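Local coordinates for protein branched-chain alpha-ketoacid decarboxylase (Lactococcus lactis, PDB 2VBF) that probably decarboxylates branched-chain and aromatic alpha-keto acids to aldehydes, using thiamine diphosphate and a magnesium ion, at residues Glu514-Arg523 and Asn540-Val548. Numbering follows the deposited sequence.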
# COMPACT_ATOMS: atom_id res chain seq x y z
N GLU A 514 -15.36 -17.40 -20.30
CA GLU A 514 -16.80 -17.24 -20.14
C GLU A 514 -17.42 -18.31 -19.22
O GLU A 514 -18.50 -18.10 -18.67
CB GLU A 514 -17.50 -17.26 -21.51
CG GLU A 514 -17.21 -16.03 -22.36
CD GLU A 514 -17.85 -16.09 -23.75
OE1 GLU A 514 -17.92 -17.19 -24.34
OE2 GLU A 514 -18.27 -15.02 -24.25
N ASP A 515 -16.74 -19.44 -19.07
CA ASP A 515 -17.21 -20.49 -18.16
C ASP A 515 -16.81 -20.24 -16.69
O ASP A 515 -17.17 -21.02 -15.81
CB ASP A 515 -16.73 -21.88 -18.61
CG ASP A 515 -15.23 -22.03 -18.54
OD1 ASP A 515 -14.52 -21.20 -19.15
OD2 ASP A 515 -14.75 -22.98 -17.89
N ARG A 516 -16.08 -19.16 -16.44
CA ARG A 516 -15.64 -18.80 -15.08
C ARG A 516 -16.30 -17.49 -14.65
O ARG A 516 -16.94 -17.41 -13.60
CB ARG A 516 -14.10 -18.66 -15.06
CG ARG A 516 -13.50 -18.12 -13.75
CD ARG A 516 -13.16 -19.22 -12.75
NE ARG A 516 -14.32 -20.07 -12.47
CZ ARG A 516 -15.28 -19.82 -11.57
NH1 ARG A 516 -15.26 -18.72 -10.82
NH2 ARG A 516 -16.28 -20.68 -11.43
N VAL A 517 -16.14 -16.46 -15.47
CA VAL A 517 -16.73 -15.14 -15.20
C VAL A 517 -17.67 -14.72 -16.31
O VAL A 517 -17.31 -14.77 -17.50
CB VAL A 517 -15.65 -14.05 -15.07
CG1 VAL A 517 -16.28 -12.73 -14.60
CG2 VAL A 517 -14.55 -14.50 -14.12
N VAL A 518 -18.87 -14.29 -15.92
CA VAL A 518 -19.83 -13.66 -16.83
C VAL A 518 -19.80 -12.15 -16.62
O VAL A 518 -20.10 -11.65 -15.52
CB VAL A 518 -21.25 -14.18 -16.59
CG1 VAL A 518 -22.22 -13.51 -17.55
CG2 VAL A 518 -21.29 -15.70 -16.73
N SER A 519 -19.47 -11.42 -17.68
CA SER A 519 -19.37 -9.96 -17.62
C SER A 519 -20.51 -9.27 -18.36
O SER A 519 -20.94 -9.73 -19.42
CB SER A 519 -18.02 -9.50 -18.16
OG SER A 519 -16.97 -10.10 -17.41
N LYS A 520 -20.99 -8.16 -17.78
CA LYS A 520 -22.17 -7.45 -18.25
C LYS A 520 -22.00 -5.95 -18.13
O LYS A 520 -21.29 -5.48 -17.25
CB LYS A 520 -23.39 -7.81 -17.40
CG LYS A 520 -23.72 -9.27 -17.29
CD LYS A 520 -24.32 -9.80 -18.57
CE LYS A 520 -24.88 -11.20 -18.37
NZ LYS A 520 -25.50 -11.71 -19.62
N ILE A 521 -22.68 -5.19 -19.00
CA ILE A 521 -22.88 -3.75 -18.79
C ILE A 521 -24.38 -3.48 -18.64
O ILE A 521 -25.17 -3.90 -19.48
CB ILE A 521 -22.31 -2.89 -19.95
CG1 ILE A 521 -20.81 -3.11 -20.11
CG2 ILE A 521 -22.59 -1.42 -19.69
CD1 ILE A 521 -20.15 -2.20 -21.15
N VAL A 522 -24.76 -2.78 -17.58
CA VAL A 522 -26.16 -2.52 -17.23
C VAL A 522 -26.43 -1.02 -17.16
O VAL A 522 -25.71 -0.30 -16.46
CB VAL A 522 -26.54 -3.19 -15.88
CG1 VAL A 522 -27.91 -2.72 -15.38
CG2 VAL A 522 -26.49 -4.71 -16.01
N ARG A 523 -27.45 -0.56 -17.88
CA ARG A 523 -27.82 0.86 -17.91
C ARG A 523 -29.23 1.17 -17.40
O ARG A 523 -29.48 2.29 -16.93
CB ARG A 523 -27.66 1.41 -19.34
CG ARG A 523 -26.22 1.40 -19.84
CD ARG A 523 -26.13 1.86 -21.29
NE ARG A 523 -24.76 1.84 -21.81
CZ ARG A 523 -23.86 2.82 -21.66
NH1 ARG A 523 -24.16 3.92 -21.00
NH2 ARG A 523 -22.64 2.68 -22.18
N ASN A 540 -22.53 -21.18 -9.93
CA ASN A 540 -21.24 -21.78 -10.26
C ASN A 540 -20.30 -20.90 -11.08
O ASN A 540 -19.24 -21.36 -11.53
CB ASN A 540 -21.46 -23.11 -10.98
CG ASN A 540 -22.15 -24.14 -10.10
OD1 ASN A 540 -21.70 -24.43 -8.99
ND2 ASN A 540 -23.25 -24.68 -10.59
N ARG A 541 -20.68 -19.64 -11.26
CA ARG A 541 -19.80 -18.67 -11.91
C ARG A 541 -19.80 -17.33 -11.18
O ARG A 541 -20.74 -17.00 -10.46
CB ARG A 541 -20.19 -18.47 -13.39
CG ARG A 541 -19.73 -19.64 -14.30
CD ARG A 541 -20.03 -19.36 -15.77
NE ARG A 541 -21.45 -19.24 -16.01
CZ ARG A 541 -22.00 -18.99 -17.20
NH1 ARG A 541 -21.24 -18.82 -18.27
NH2 ARG A 541 -23.32 -18.90 -17.31
N MET A 542 -18.71 -16.59 -11.36
CA MET A 542 -18.57 -15.24 -10.86
C MET A 542 -19.26 -14.30 -11.85
O MET A 542 -19.22 -14.53 -13.07
CB MET A 542 -17.08 -14.88 -10.75
CG MET A 542 -16.78 -13.50 -10.21
SD MET A 542 -15.02 -13.33 -9.84
CE MET A 542 -14.82 -11.57 -10.08
N TYR A 543 -19.89 -13.26 -11.34
CA TYR A 543 -20.50 -12.24 -12.17
C TYR A 543 -19.80 -10.90 -11.96
O TYR A 543 -19.48 -10.53 -10.83
CB TYR A 543 -22.01 -12.15 -11.92
CG TYR A 543 -22.72 -13.24 -12.67
CD1 TYR A 543 -22.57 -14.57 -12.28
CD2 TYR A 543 -23.48 -12.97 -13.80
CE1 TYR A 543 -23.19 -15.60 -12.99
CE2 TYR A 543 -24.10 -13.99 -14.51
CZ TYR A 543 -23.96 -15.30 -14.10
OH TYR A 543 -24.56 -16.31 -14.80
N TRP A 544 -19.52 -10.22 -13.07
CA TRP A 544 -18.79 -8.95 -13.09
C TRP A 544 -19.63 -7.94 -13.88
O TRP A 544 -19.65 -7.96 -15.12
CB TRP A 544 -17.44 -9.17 -13.74
CG TRP A 544 -16.48 -8.04 -13.59
CD1 TRP A 544 -16.19 -7.07 -14.52
CD2 TRP A 544 -15.65 -7.76 -12.46
NE1 TRP A 544 -15.24 -6.22 -14.03
CE2 TRP A 544 -14.89 -6.61 -12.76
CE3 TRP A 544 -15.49 -8.36 -11.20
CZ2 TRP A 544 -13.98 -6.05 -11.86
CZ3 TRP A 544 -14.58 -7.81 -10.31
CH2 TRP A 544 -13.83 -6.66 -10.65
N ILE A 545 -20.35 -7.09 -13.16
CA ILE A 545 -21.42 -6.30 -13.71
C ILE A 545 -21.11 -4.82 -13.60
O ILE A 545 -21.12 -4.26 -12.50
CB ILE A 545 -22.75 -6.61 -12.99
CG1 ILE A 545 -23.09 -8.10 -13.13
CG2 ILE A 545 -23.88 -5.73 -13.52
CD1 ILE A 545 -24.04 -8.60 -12.04
N GLU A 546 -20.87 -4.19 -14.75
CA GLU A 546 -20.62 -2.76 -14.78
C GLU A 546 -21.96 -2.02 -14.81
O GLU A 546 -22.72 -2.14 -15.78
CB GLU A 546 -19.75 -2.39 -15.99
CG GLU A 546 -19.50 -0.88 -16.12
CD GLU A 546 -18.63 -0.52 -17.30
OE1 GLU A 546 -18.07 -1.43 -17.95
OE2 GLU A 546 -18.49 0.70 -17.55
N LEU A 547 -22.26 -1.29 -13.74
CA LEU A 547 -23.46 -0.45 -13.66
C LEU A 547 -23.09 0.96 -14.08
O LEU A 547 -22.13 1.53 -13.57
CB LEU A 547 -24.01 -0.41 -12.23
CG LEU A 547 -24.32 -1.76 -11.58
CD1 LEU A 547 -24.83 -1.53 -10.16
CD2 LEU A 547 -25.34 -2.56 -12.41
N VAL A 548 -23.85 1.53 -15.02
CA VAL A 548 -23.63 2.91 -15.43
C VAL A 548 -24.64 3.83 -14.74
O VAL A 548 -25.86 3.65 -14.86
CB VAL A 548 -23.68 3.08 -16.97
CG1 VAL A 548 -23.37 4.53 -17.33
CG2 VAL A 548 -22.68 2.14 -17.63
O HOH W 1 -17.84 -22.34 -13.61
O HOH W 2 -27.47 4.11 -16.93
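Val518 packs over the ring face of Tyr543 in a CH-pi contact, Val518 CB lying 3.8 Å from the ring centroid and 22° off the normal. Val518 CG2, beside the backbone N and anti to the carbonyl carbon, instead meets the Arg541 guanidinium over its centre, 3.4 Å from Arg541 CZ. At the guanidinium edge Arg541 NH1 donates to Glu514 O, 2.9 Å, the N-H...O angle 146°, while NE forms a salt bridge with Asp538. Were Arg541 replaced by alanine, Glu514 O would probably lose this donor, Asp538 its salt-bridge partner and Val518 CG2 the flat group lying against it. Farther along, Val522 CG2 touches Ile545 CG2 at 3.7 Å and Val522 CB meets Leu547 CD2, on the face that helix 525-537 covers. Seven backbone bonds, from Met542 N to Arg516 O through to Val548 N to Val522 O, join the strands in parallel, 13° apart. With that helix they form a beta-alpha-beta unit in the C-terminal thiamine diphosphate-binding domain, 517-522 being the outermost strand of its sheet within the chain. The other face is more open at exposed Ile521, whose CG1 lies alongside Glu546 OE1. Water bridges both ends, donating to Asp515 O and Asn540 O at one, Arg523 O and Val548 O at the other.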